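Ethylbenzene dehydrogenase alpha-subunit (PDB 2IVF) is a molybdenum enzyme subunit of the molybdopterin oxidoreductase family, carrying two pterin guanine dinucleotide cofactors, a molybdenum atom and an iron/sulfur cluster. Local coordinates at residues 859-873 and 916-928. Residues are numbered along the deposited sequence; the frame is centred on the assembly and turned at random.
Sequences LTNSHLSRLHRGQPV and CIVYFWDAHQYKG. With MD1 (phosphoric acid 4-(2-amino-4-oxo-3,4,5,6,-tetrahydro-pteridin-6-yl)-2-hydroxy-3,4-dimercapto-but-3-en-yl ester guanylate ester), chain N.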
ATOM      1  N   LEU A 859      -0.753  -9.293   2.241  1.00 23.27           N
ATOM      2  CA  LEU A 859       0.207  -9.973   1.386  1.00 23.48           C
ATOM      3  C   LEU A 859      -0.231 -11.364   1.000  1.00 24.44           C
ATOM      4  O   LEU A 859       0.309 -11.983   0.060  1.00 24.19           O
ATOM      5  CB  LEU A 859       1.610  -9.978   2.017  1.00 23.23           C
ATOM      6  CG  LEU A 859       2.369  -8.667   2.001  1.00 22.53           C
ATOM      7  CD1 LEU A 859       3.809  -8.869   2.616  1.00 24.44           C
ATOM      8  CD2 LEU A 859       2.372  -8.007   0.575  1.00 24.97           C
ATOM      9  N   THR A 860      -1.199 -11.879   1.733  1.00 23.61           N
ATOM     10  CA  THR A 860      -1.792 -13.154   1.401  1.00 24.23           C
ATOM     11  C   THR A 860      -3.239 -12.978   0.943  1.00 23.85           C
ATOM     12  O   THR A 860      -4.036 -13.928   0.965  1.00 24.79           O
ATOM     13  CB  THR A 860      -1.644 -14.182   2.578  1.00 23.65           C
ATOM     14  OG1 THR A 860      -2.093 -13.593   3.814  1.00 22.92           O
ATOM     15  CG2 THR A 860      -0.202 -14.676   2.664  1.00 21.46           C
ATOM     16  N   ASN A 861      -3.578 -11.774   0.471  1.00 24.15           N
ATOM     17  CA  ASN A 861      -4.903 -11.507  -0.035  1.00 23.83           C
ATOM     18  C   ASN A 861      -4.940 -11.624  -1.521  1.00 24.09           C
ATOM     19  O   ASN A 861      -4.233 -10.901  -2.220  1.00 25.30           O
ATOM     20  CB  ASN A 861      -5.405 -10.126   0.348  1.00 23.22           C
ATOM     21  CG  ASN A 861      -6.826  -9.968   0.047  1.00 24.88           C
ATOM     22  OD1 ASN A 861      -7.213  -9.227  -0.882  1.00 24.62           O
ATOM     23  ND2 ASN A 861      -7.652 -10.705   0.768  1.00 24.50           N
ATOM     24  N   SER A 862      -5.765 -12.523  -2.028  1.00 23.35           N
ATOM     25  CA  SER A 862      -5.842 -12.689  -3.477  1.00 23.39           C
ATOM     26  C   SER A 862      -6.172 -11.389  -4.208  1.00 22.93           C
ATOM     27  O   SER A 862      -5.495 -11.027  -5.167  1.00 22.54           O
ATOM     28  CB  SER A 862      -6.869 -13.739  -3.839  1.00 23.39           C
ATOM     29  OG  SER A 862      -6.390 -15.009  -3.453  1.00 23.74           O
ATOM     30  N   HIS A 863      -7.247 -10.743  -3.783  1.00 23.02           N
ATOM     31  CA  HIS A 863      -7.750  -9.531  -4.449  1.00 23.13           C
ATOM     32  C   HIS A 863      -6.686  -8.443  -4.564  1.00 23.38           C
ATOM     33  O   HIS A 863      -6.468  -7.864  -5.664  1.00 24.41           O
ATOM     34  CB  HIS A 863      -8.972  -9.031  -3.687  1.00 23.47           C
ATOM     35  CG  HIS A 863      -9.654  -7.865  -4.319  1.00 22.40           C
ATOM     36  ND1 HIS A 863     -10.709  -8.010  -5.187  1.00 25.19           N
ATOM     37  CD2 HIS A 863      -9.450  -6.533  -4.195  1.00 26.55           C
ATOM     38  CE1 HIS A 863     -11.133  -6.817  -5.573  1.00 24.67           C
ATOM     39  NE2 HIS A 863     -10.389  -5.903  -4.981  1.00 23.89           N
ATOM     40  N   LEU A 864      -6.016  -8.160  -3.440  1.00 23.46           N
ATOM     41  CA  LEU A 864      -5.066  -7.062  -3.374  1.00 23.03           C
ATOM     42  C   LEU A 864      -3.789  -7.451  -4.050  1.00 22.92           C
ATOM     43  O   LEU A 864      -3.063  -6.592  -4.574  1.00 23.38           O
ATOM     44  CB  LEU A 864      -4.839  -6.619  -1.908  1.00 22.56           C
ATOM     45  CG  LEU A 864      -6.008  -5.785  -1.346  1.00 23.67           C
ATOM     46  CD1 LEU A 864      -6.000  -5.602   0.190  1.00 21.27           C
ATOM     47  CD2 LEU A 864      -5.980  -4.391  -2.090  1.00 22.97           C
ATOM     48  N   SER A 865      -3.503  -8.752  -4.062  1.00 23.01           N
ATOM     49  CA  SER A 865      -2.281  -9.248  -4.680  1.00 22.80           C
ATOM     50  C   SER A 865      -2.327  -9.172  -6.179  1.00 22.71           C
ATOM     51  O   SER A 865      -1.295  -9.166  -6.796  1.00 23.93           O
ATOM     52  CB  SER A 865      -1.976 -10.667  -4.217  1.00 23.17           C
ATOM     53  OG  SER A 865      -1.558 -10.635  -2.865  1.00 24.29           O
ATOM     54  N   ARG A 866      -3.523  -9.085  -6.745  1.00 22.33           N
ATOM     55  CA  ARG A 866      -3.706  -8.813  -8.179  1.00 22.95           C
ATOM     56  C   ARG A 866      -3.432  -7.341  -8.638  1.00 22.62           C
ATOM     57  O   ARG A 866      -3.467  -7.062  -9.837  1.00 23.12           O
ATOM     58  CB  ARG A 866      -5.081  -9.241  -8.609  1.00 22.57           C
ATOM     59  CG  ARG A 866      -5.308 -10.715  -8.454  1.00 23.75           C
ATOM     60  CD  ARG A 866      -6.724 -11.009  -8.867  1.00 25.13           C
ATOM     61  NE  ARG A 866      -7.048 -12.352  -8.428  1.00 26.56           N
ATOM     62  CZ  ARG A 866      -7.949 -12.693  -7.509  1.00 26.99           C
ATOM     63  NH1 ARG A 866      -8.781 -11.819  -6.974  1.00 25.24           N
ATOM     64  NH2 ARG A 866      -8.110 -13.964  -7.231  1.00 25.41           N
ATOM     65  N   LEU A 867      -3.104  -6.448  -7.694  1.00 22.59           N
ATOM     66  CA  LEU A 867      -2.663  -5.066  -8.010  1.00 22.48           C
ATOM     67  C   LEU A 867      -1.163  -5.055  -8.343  1.00 23.02           C
ATOM     68  O   LEU A 867      -0.623  -4.028  -8.682  1.00 23.15           O
ATOM     69  CB  LEU A 867      -2.933  -4.158  -6.802  1.00 22.20           C
ATOM     70  CG  LEU A 867      -4.458  -3.973  -6.610  1.00 21.44           C
ATOM     71  CD1 LEU A 867      -4.770  -2.996  -5.470  1.00 23.72           C
ATOM     72  CD2 LEU A 867      -5.193  -3.494  -7.852  1.00 24.01           C
ATOM     73  N   HIS A 868      -0.507  -6.205  -8.225  1.00 23.80           N
ATOM     74  CA  HIS A 868       0.931  -6.276  -8.429  1.00 23.62           C
ATOM     75  C   HIS A 868       1.320  -7.641  -8.982  1.00 23.91           C
ATOM     76  O   HIS A 868       0.459  -8.374  -9.444  1.00 24.49           O
ATOM     77  CB  HIS A 868       1.696  -5.887  -7.175  1.00 23.73           C
ATOM     78  CG  HIS A 868       1.375  -6.711  -5.960  1.00 24.22           C
ATOM     79  ND1 HIS A 868       2.094  -7.837  -5.596  1.00 22.27           N
ATOM     80  CD2 HIS A 868       0.429  -6.551  -5.017  1.00 23.40           C
ATOM     81  CE1 HIS A 868       1.588  -8.335  -4.485  1.00 27.08           C
ATOM     82  NE2 HIS A 868       0.588  -7.562  -4.098  1.00 23.92           N
ATOM     83  N   ARG A 869       2.603  -7.986  -8.971  1.00 23.11           N
ATOM     84  CA  ARG A 869       3.030  -9.278  -9.552  1.00 23.08           C
ATOM     85  C   ARG A 869       2.679 -10.484  -8.665  1.00 23.71           C
ATOM     86  O   ARG A 869       2.855 -11.617  -9.079  1.00 22.63           O
ATOM     87  CB  ARG A 869       4.514  -9.275  -9.860  1.00 22.43           C
ATOM     88  CG  ARG A 869       5.025  -8.178 -10.804  1.00 20.78           C
ATOM     89  CD  ARG A 869       6.366  -8.581 -11.377  1.00 21.44           C
ATOM     90  NE  ARG A 869       6.883  -7.563 -12.273  1.00 21.74           N
ATOM     91  CZ  ARG A 869       8.101  -7.557 -12.778  1.00 24.16           C
ATOM     92  NH1 ARG A 869       8.947  -8.566 -12.539  1.00 21.93           N
ATOM     93  NH2 ARG A 869       8.471  -6.544 -13.560  1.00 24.47           N
ATOM     94  N   GLY A 870       2.200 -10.217  -7.450  1.00 24.32           N
ATOM     95  CA  GLY A 870       1.599 -11.250  -6.571  1.00 24.34           C
ATOM     96  C   GLY A 870       2.630 -12.070  -5.841  1.00 24.25           C
ATOM     97  O   GLY A 870       2.328 -13.131  -5.309  1.00 25.70           O
ATOM     98  N   GLN A 871       3.860 -11.581  -5.830  1.00 24.43           N
ATOM     99  CA  GLN A 871       5.001 -12.343  -5.317  1.00 24.71           C
ATOM    100  C   GLN A 871       6.138 -11.407  -4.960  1.00 24.40           C
ATOM    101  O   GLN A 871       6.133 -10.254  -5.392  1.00 26.15           O
ATOM    102  CB  GLN A 871       5.494 -13.328  -6.404  1.00 24.60           C
ATOM    103  CG  GLN A 871       5.956 -12.642  -7.630  1.00 25.28           C
ATOM    104  CD  GLN A 871       5.976 -13.562  -8.801  1.00 26.22           C
ATOM    105  OE1 GLN A 871       5.084 -13.537  -9.644  1.00 28.51           O
ATOM    106  NE2 GLN A 871       6.946 -14.431  -8.820  1.00 24.14           N
ATOM    107  N   PRO A 872       7.128 -11.902  -4.204  1.00 24.24           N
ATOM    108  CA  PRO A 872       8.268 -11.075  -3.912  1.00 23.42           C
ATOM    109  C   PRO A 872       9.035 -10.643  -5.160  1.00 23.32           C
ATOM    110  O   PRO A 872       9.187 -11.431  -6.107  1.00 22.34           O
ATOM    111  CB  PRO A 872       9.122 -11.974  -3.024  1.00 23.92           C
ATOM    112  CG  PRO A 872       8.105 -12.881  -2.318  1.00 24.12           C
ATOM    113  CD  PRO A 872       7.238 -13.201  -3.516  1.00 24.56           C
ATOM    114  N   VAL A 873       9.493  -9.391  -5.149  1.00 23.65           N
ATOM    115  CA  VAL A 873      10.201  -8.769  -6.282  1.00 22.19           C
ATOM    116  C   VAL A 873      11.410  -8.014  -5.768  1.00 22.88           C
ATOM    117  O   VAL A 873      11.315  -7.314  -4.747  1.00 23.87           O
ATOM    118  CB  VAL A 873       9.268  -7.801  -7.036  1.00 22.30           C
ATOM    119  CG1 VAL A 873      10.006  -7.014  -8.136  1.00 23.05           C
ATOM    120  CG2 VAL A 873       8.124  -8.598  -7.723  1.00 22.20           C
ATOM    121  N   CYS A 916      19.942  -2.319  -4.719  1.00 22.58           N
ATOM    122  CA  CYS A 916      18.754  -3.089  -5.121  1.00 22.49           C
ATOM    123  C   CYS A 916      17.774  -2.960  -3.971  1.00 23.03           C
ATOM    124  O   CYS A 916      18.156  -2.656  -2.830  1.00 21.77           O
ATOM    125  CB  CYS A 916      19.066  -4.553  -5.403  1.00 22.27           C
ATOM    126  SG  CYS A 916      19.812  -5.441  -3.981  1.00 23.93           S
ATOM    127  N   ILE A 917      16.509  -3.169  -4.289  1.00 22.80           N
ATOM    128  CA  ILE A 917      15.434  -2.867  -3.377  1.00 23.00           C
ATOM    129  C   ILE A 917      14.471  -4.026  -3.266  1.00 23.70           C
ATOM    130  O   ILE A 917      14.003  -4.548  -4.291  1.00 23.42           O
ATOM    131  CB  ILE A 917      14.607  -1.698  -3.921  1.00 22.68           C
ATOM    132  CG1 ILE A 917      15.516  -0.494  -4.240  1.00 24.26           C
ATOM    133  CG2 ILE A 917      13.478  -1.313  -2.936  1.00 22.48           C
ATOM    134  CD1 ILE A 917      14.764   0.650  -4.962  1.00 23.62           C
ATOM    135  N   VAL A 918      14.134  -4.400  -2.033  1.00 23.34           N
ATOM    136  CA  VAL A 918      13.026  -5.310  -1.786  1.00 23.36           C
ATOM    137  C   VAL A 918      12.140  -4.704  -0.711  1.00 24.07           C
ATOM    138  O   VAL A 918      12.567  -4.525   0.419  1.00 24.31           O
ATOM    139  CB  VAL A 918      13.519  -6.715  -1.312  1.00 23.62           C
ATOM    140  CG1 VAL A 918      12.334  -7.663  -1.098  1.00 23.07           C
ATOM    141  CG2 VAL A 918      14.561  -7.313  -2.279  1.00 22.63           C
ATOM    142  N   TYR A 919      10.943  -4.304  -1.115  1.00 24.04           N
ATOM    143  CA  TYR A 919       9.894  -3.858  -0.198  1.00 25.00           C
ATOM    144  C   TYR A 919       9.388  -5.135   0.392  1.00 25.87           C
ATOM    145  O   TYR A 919       9.289  -6.113  -0.333  1.00 26.66           O
ATOM    146  CB  TYR A 919       8.764  -3.214  -0.993  1.00 24.36           C
ATOM    147  CG  TYR A 919       9.208  -1.986  -1.737  1.00 24.28           C
ATOM    148  CD1 TYR A 919       9.406  -0.800  -1.069  1.00 22.33           C
ATOM    149  CD2 TYR A 919       9.392  -2.009  -3.121  1.00 23.43           C
ATOM    150  CE1 TYR A 919       9.792   0.335  -1.752  1.00 24.40           C
ATOM    151  CE2 TYR A 919       9.812  -0.894  -3.788  1.00 23.86           C
ATOM    152  CZ  TYR A 919       9.967   0.276  -3.113  1.00 21.47           C
ATOM    153  OH  TYR A 919      10.388   1.400  -3.746  1.00 23.08           O
ATOM    154  N   PHE A 920       9.163  -5.198   1.703  1.00 25.90           N
ATOM    155  CA  PHE A 920       9.125  -6.530   2.302  1.00 24.97           C
ATOM    156  C   PHE A 920       7.943  -7.374   1.925  1.00 24.60           C
ATOM    157  O   PHE A 920       6.896  -6.867   1.495  1.00 25.68           O
ATOM    158  CB  PHE A 920       9.348  -6.503   3.816  1.00 25.14           C
ATOM    159  CG  PHE A 920       8.283  -5.822   4.608  1.00 25.90           C
ATOM    160  CD1 PHE A 920       7.053  -6.412   4.768  1.00 26.33           C
ATOM    161  CD2 PHE A 920       8.539  -4.634   5.259  1.00 28.68           C
ATOM    162  CE1 PHE A 920       6.090  -5.822   5.533  1.00 27.72           C
ATOM    163  CE2 PHE A 920       7.560  -4.024   6.045  1.00 27.62           C
ATOM    164  CZ  PHE A 920       6.370  -4.623   6.204  1.00 27.24           C
ATOM    165  N   TRP A 921       8.123  -8.685   2.090  1.00 24.00           N
ATOM    166  CA  TRP A 921       7.125  -9.687   1.759  1.00 24.72           C
ATOM    167  C   TRP A 921       7.069 -10.680   2.909  1.00 25.10           C
ATOM    168  O   TRP A 921       8.036 -10.787   3.703  1.00 24.73           O
ATOM    169  CB  TRP A 921       7.540 -10.427   0.475  1.00 24.25           C
ATOM    170  CG  TRP A 921       7.653  -9.481  -0.692  1.00 23.72           C
ATOM    171  CD1 TRP A 921       8.789  -8.912  -1.172  1.00 21.39           C
ATOM    172  CD2 TRP A 921       6.576  -8.947  -1.462  1.00 22.64           C
ATOM    173  NE1 TRP A 921       8.505  -8.088  -2.256  1.00 22.72           N
ATOM    174  CE2 TRP A 921       7.148  -8.099  -2.456  1.00 23.87           C
ATOM    175  CE3 TRP A 921       5.204  -9.168  -1.475  1.00 23.61           C
ATOM    176  CZ2 TRP A 921       6.378  -7.407  -3.381  1.00 23.72           C
ATOM    177  CZ3 TRP A 921       4.450  -8.490  -2.383  1.00 23.55           C
ATOM    178  CH2 TRP A 921       5.021  -7.615  -3.320  1.00 22.97           C
ATOM    179  N   ASP A 922       5.966 -11.416   3.020  1.00 24.15           N
ATOM    180  CA  ASP A 922       5.907 -12.431   4.056  1.00 24.55           C
ATOM    181  C   ASP A 922       6.775 -13.575   3.628  1.00 23.89           C
ATOM    182  O   ASP A 922       6.903 -13.839   2.441  1.00 23.76           O
ATOM    183  CB  ASP A 922       4.466 -12.875   4.290  1.00 24.24           C
ATOM    184  CG  ASP A 922       4.232 -13.441   5.678  1.00 24.65           C
ATOM    185  OD1 ASP A 922       5.202 -13.766   6.423  1.00 24.52           O
ATOM    186  OD2 ASP A 922       3.019 -13.616   5.970  1.00 24.18           O
ATOM    187  N   ALA A 923       7.361 -14.281   4.593  1.00 23.64           N
ATOM    188  CA  ALA A 923       8.377 -15.300   4.294  1.00 23.83           C
ATOM    189  C   ALA A 923       7.906 -16.477   3.435  1.00 24.60           C
ATOM    190  O   ALA A 923       8.673 -16.979   2.608  1.00 24.32           O
ATOM    191  CB  ALA A 923       9.027 -15.799   5.551  1.00 22.86           C
ATOM    192  N   HIS A 924       6.648 -16.904   3.596  1.00 23.90           N
ATOM    193  CA  HIS A 924       6.147 -18.048   2.829  1.00 24.02           C
ATOM    194  C   HIS A 924       5.659 -17.638   1.430  1.00 24.40           C
ATOM    195  O   HIS A 924       5.006 -18.430   0.690  1.00 24.02           O
ATOM    196  CB  HIS A 924       5.124 -18.868   3.620  1.00 24.14           C
ATOM    197  CG  HIS A 924       3.938 -18.101   4.120  1.00 24.44           C
ATOM    198  ND1 HIS A 924       3.822 -16.730   4.014  1.00 22.16           N
ATOM    199  CD2 HIS A 924       2.830 -18.525   4.775  1.00 24.33           C
ATOM    200  CE1 HIS A 924       2.681 -16.351   4.557  1.00 25.40           C
ATOM    201  NE2 HIS A 924       2.059 -17.418   5.022  1.00 21.39           N
ATOM    202  N   GLN A 925       5.967 -16.397   1.045  1.00 23.86           N
ATOM    203  CA  GLN A 925       5.840 -15.978  -0.358  1.00 24.51           C
ATOM    204  C   GLN A 925       7.109 -16.243  -1.175  1.00 23.99           C
ATOM    205  O   GLN A 925       7.145 -16.012  -2.403  1.00 23.23           O
ATOM    206  CB  GLN A 925       5.523 -14.491  -0.462  1.00 23.64           C
ATOM    207  CG  GLN A 925       4.262 -14.067   0.253  1.00 25.06           C
ATOM    208  CD  GLN A 925       3.945 -12.619   0.007  1.00 26.01           C
ATOM    209  OE1 GLN A 925       4.213 -11.737   0.867  1.00 27.57           O
ATOM    210  NE2 GLN A 925       3.369 -12.349  -1.151  1.00 25.42           N
ATOM    211  N   TYR A 926       8.145 -16.755  -0.511  1.00 24.75           N
ATOM    212  CA  TYR A 926       9.400 -17.008  -1.143  1.00 25.67           C
ATOM    213  C   TYR A 926       9.683 -18.489  -1.236  1.00 25.63           C
ATOM    214  O   TYR A 926       9.323 -19.279  -0.348  1.00 22.64           O
ATOM    215  CB  TYR A 926      10.574 -16.481  -0.314  1.00 25.64           C
ATOM    216  CG  TYR A 926      10.688 -14.996  -0.120  1.00 25.93           C
ATOM    217  CD1 TYR A 926       9.896 -14.336   0.833  1.00 26.74           C
ATOM    218  CD2 TYR A 926      11.647 -14.267  -0.796  1.00 25.15           C
ATOM    219  CE1 TYR A 926      10.032 -12.995   1.063  1.00 24.59           C
ATOM    220  CE2 TYR A 926      11.780 -12.910  -0.586  1.00 24.96           C
ATOM    221  CZ  TYR A 926      11.022 -12.294   0.369  1.00 26.62           C
ATOM    222  OH  TYR A 926      11.196 -10.958   0.605  1.00 27.23           O
ATOM    223  N   LYS A 927      10.432 -18.831  -2.274  1.00 25.76           N
ATOM    224  CA  LYS A 927      10.919 -20.191  -2.449  1.00 26.82           C
ATOM    225  C   LYS A 927      11.712 -20.618  -1.233  1.00 25.74           C
ATOM    226  O   LYS A 927      12.559 -19.879  -0.729  1.00 26.19           O
ATOM    227  CB  LYS A 927      11.765 -20.291  -3.721  1.00 27.94           C
ATOM    228  CG  LYS A 927      10.913 -20.185  -4.968  1.00 30.71           C
ATOM    229  CD  LYS A 927      11.728 -20.196  -6.267  1.00 32.17           C
ATOM    230  CE  LYS A 927      10.827 -19.797  -7.464  1.00 34.17           C
ATOM    231  NZ  LYS A 927      11.415 -19.981  -8.819  1.00 37.04           N
ATOM    232  N   GLY A 928      11.355 -21.772  -0.699  1.00 24.94           N
ATOM    233  CA  GLY A 928      12.003 -22.313   0.486  1.00 24.50           C
ATOM    234  C   GLY A 928      11.638 -21.506   1.716  1.00 23.75           C
ATOM    235  O   GLY A 928      12.198 -21.741   2.785  1.00 24.70           O
TER
HETATM  236  PB  MD1 N1987       4.976  -7.281  12.022  1.00 16.59           P
HETATM  237  O3B MD1 N1987       4.050  -7.401  10.745  1.00 15.03           O
HETATM  238  O1B MD1 N1987       4.217  -6.508  13.039  1.00 15.52           O
HETATM  239  O2B MD1 N1987       5.681  -8.542  12.341  1.00 15.68           O
HETATM  240  O3A MD1 N1987       6.116  -6.322  11.477  1.00 16.15           O
HETATM  241  C10 MD1 N1987       6.043  -4.883  11.575  1.00 17.02           C
HETATM  242  C11 MD1 N1987       7.241  -4.400  10.775  1.00 17.07           C
HETATM  243  O11 MD1 N1987       6.804  -4.533   9.379  1.00 18.30           O
HETATM  244  C12 MD1 N1987       7.505  -2.944  11.054  1.00 17.74           C
HETATM  245  S12 MD1 N1987       6.336  -1.940  11.796  1.00 18.07           S
HETATM  246  C13 MD1 N1987       8.674  -2.345  10.658  1.00 16.61           C
HETATM  247  S13 MD1 N1987       8.977  -0.703  10.907  1.00 15.35           S
HETATM  248  C14 MD1 N1987       9.774  -3.093  10.007  1.00 17.48           C
HETATM  249  N15 MD1 N1987      10.177  -2.709   8.696  1.00 15.70           N
HETATM  250  C16 MD1 N1987      11.098  -3.440   7.991  1.00 15.37           C
HETATM  251  C15 MD1 N1987      11.521  -2.927   6.779  1.00 17.69           C
HETATM  252  O14 MD1 N1987      11.089  -1.827   6.341  1.00 14.42           O
HETATM  253  N17 MD1 N1987      12.368  -3.730   6.086  1.00 16.59           N
HETATM  254  C17 MD1 N1987      12.829  -4.941   6.605  1.00 16.80           C
HETATM  255  N16 MD1 N1987      13.675  -5.628   5.850  1.00 15.57           N
HETATM  256  N18 MD1 N1987      12.432  -5.383   7.809  1.00 14.92           N
HETATM  257  C20 MD1 N1987      11.586  -4.646   8.498  1.00 16.65           C
HETATM  258  N8  MD1 N1987      11.221  -5.062   9.738  1.00 14.77           N
HETATM  259  C7  MD1 N1987      10.251  -4.407  10.574  1.00 16.37           C
HETATM  260  PA  MD1 N1987       3.301  -8.640  10.042  1.00 15.83           P
HETATM  261  O1A MD1 N1987       2.169  -8.024   9.285  1.00 15.08           O
HETATM  262  O2A MD1 N1987       4.307  -9.393   9.261  1.00 17.48           O
HETATM  263  O5' MD1 N1987       2.755  -9.558  11.205  1.00 17.74           O
HETATM  264  C5' MD1 N1987       1.658  -9.045  11.952  1.00 16.74           C
HETATM  265  C4' MD1 N1987       0.596 -10.063  12.033  1.00 14.91           C
HETATM  266  O4' MD1 N1987      -0.485  -9.370  12.646  1.00 17.51           O
HETATM  267  C1' MD1 N1987      -1.653 -10.010  12.131  1.00 16.62           C
HETATM  268  N9  MD1 N1987      -2.889  -9.232  12.286  1.00 17.49           N
HETATM  269  C4  MD1 N1987      -3.815  -9.516  13.190  1.00 17.93           C
HETATM  270  N3  MD1 N1987      -3.834 -10.492  14.129  1.00 16.65           N
HETATM  271  C2  MD1 N1987      -4.869 -10.599  14.962  1.00 16.66           C
HETATM  272  N2  MD1 N1987      -4.891 -11.565  15.919  1.00 16.03           N
HETATM  273  N1  MD1 N1987      -5.941  -9.747  14.780  1.00 18.55           N
HETATM  274  C6  MD1 N1987      -5.988  -8.739  13.848  1.00 15.70           C
HETATM  275  O6  MD1 N1987      -6.964  -7.989  13.817  1.00 16.51           O
HETATM  276  C5  MD1 N1987      -4.869  -8.604  13.012  1.00 17.73           C
HETATM  277  N7  MD1 N1987      -4.544  -7.805  12.002  1.00 15.71           N
HETATM  278  C8  MD1 N1987      -3.337  -8.190  11.579  1.00 16.68           C
HETATM  279  C2' MD1 N1987      -1.361 -10.209  10.647  1.00 17.27           C
HETATM  280  O2' MD1 N1987      -2.127 -11.279  10.042  1.00 18.21           O
HETATM  281  C3' MD1 N1987       0.157 -10.440  10.613  1.00 16.04           C
HETATM  282  O3' MD1 N1987       0.491 -11.827  10.347  1.00 15.84           O
HETATM  283  O   HOH W   1       1.071 -10.593  -2.159  1.00 19.13           O
HETATM  284  O   HOH W   2       3.404 -14.354  -3.184  1.00 20.17           O
HETATM  285  O   HOH W   3       9.673  -5.493  -3.514  1.00 15.93           O
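Pro872 fits into the corner made by the Trp921 and Tyr926 rings and carries much of the apolar contact. Its CA sits 3.4 Å from the centroid of the five-membered ring of Trp921, almost on the ring normal, while CG stands over the centre of the Tyr926 ring, 3.8 Å from its centroid: two CH-pi contacts. Over the same indole face as Pro872 CA, nearer the rim of the six-membered ring, comes the carbonyl oxygen of Gln871. His868 CE1 meets the edge of that ring at CZ3, the two ring planes inclined at 45°. Leu859 CD2 also reaches Trp921 CZ3, at 3.6 Å, and its other branch, CD1, lies against the backbone of Trp921 and Asp922.

This packing belongs to the molybdopterin dinucleotide binding domain, of the double-psi beta-barrel clan, in which strands 873-877 and 915-917 run antiparallel as neighbours; the contact joins the loops that precede the first and follow the second, and illustrates how apolar packing and bridging waters can join segments that share no direct hydrogen bond. Phe920 places its ring by the bound MD1, CZ lying 3.2 Å from O11 of the ligand, and makes a cation-pi contact with Arg612.

Three waters mediate. One donates to Val873 O and accepts from Tyr919 N and Trp921 NE1, thereby satisfying the indole N-H. A second accepts from Gln925 NE2 (2.9 Å) and donates to Gly870 O, and a third donates to Leu859 O and Ser865 OG and accepts a weak bond from Gln925 NE2. The extended Gln925 chain (chi2 -175°) brings OE1 to Asp922 N of its own segment, a 2.8 Å bond with the donor tilted 15° from the carbonyl plane that fixes the amide, while Leu859 CB and CD1 pack against the same oxygen.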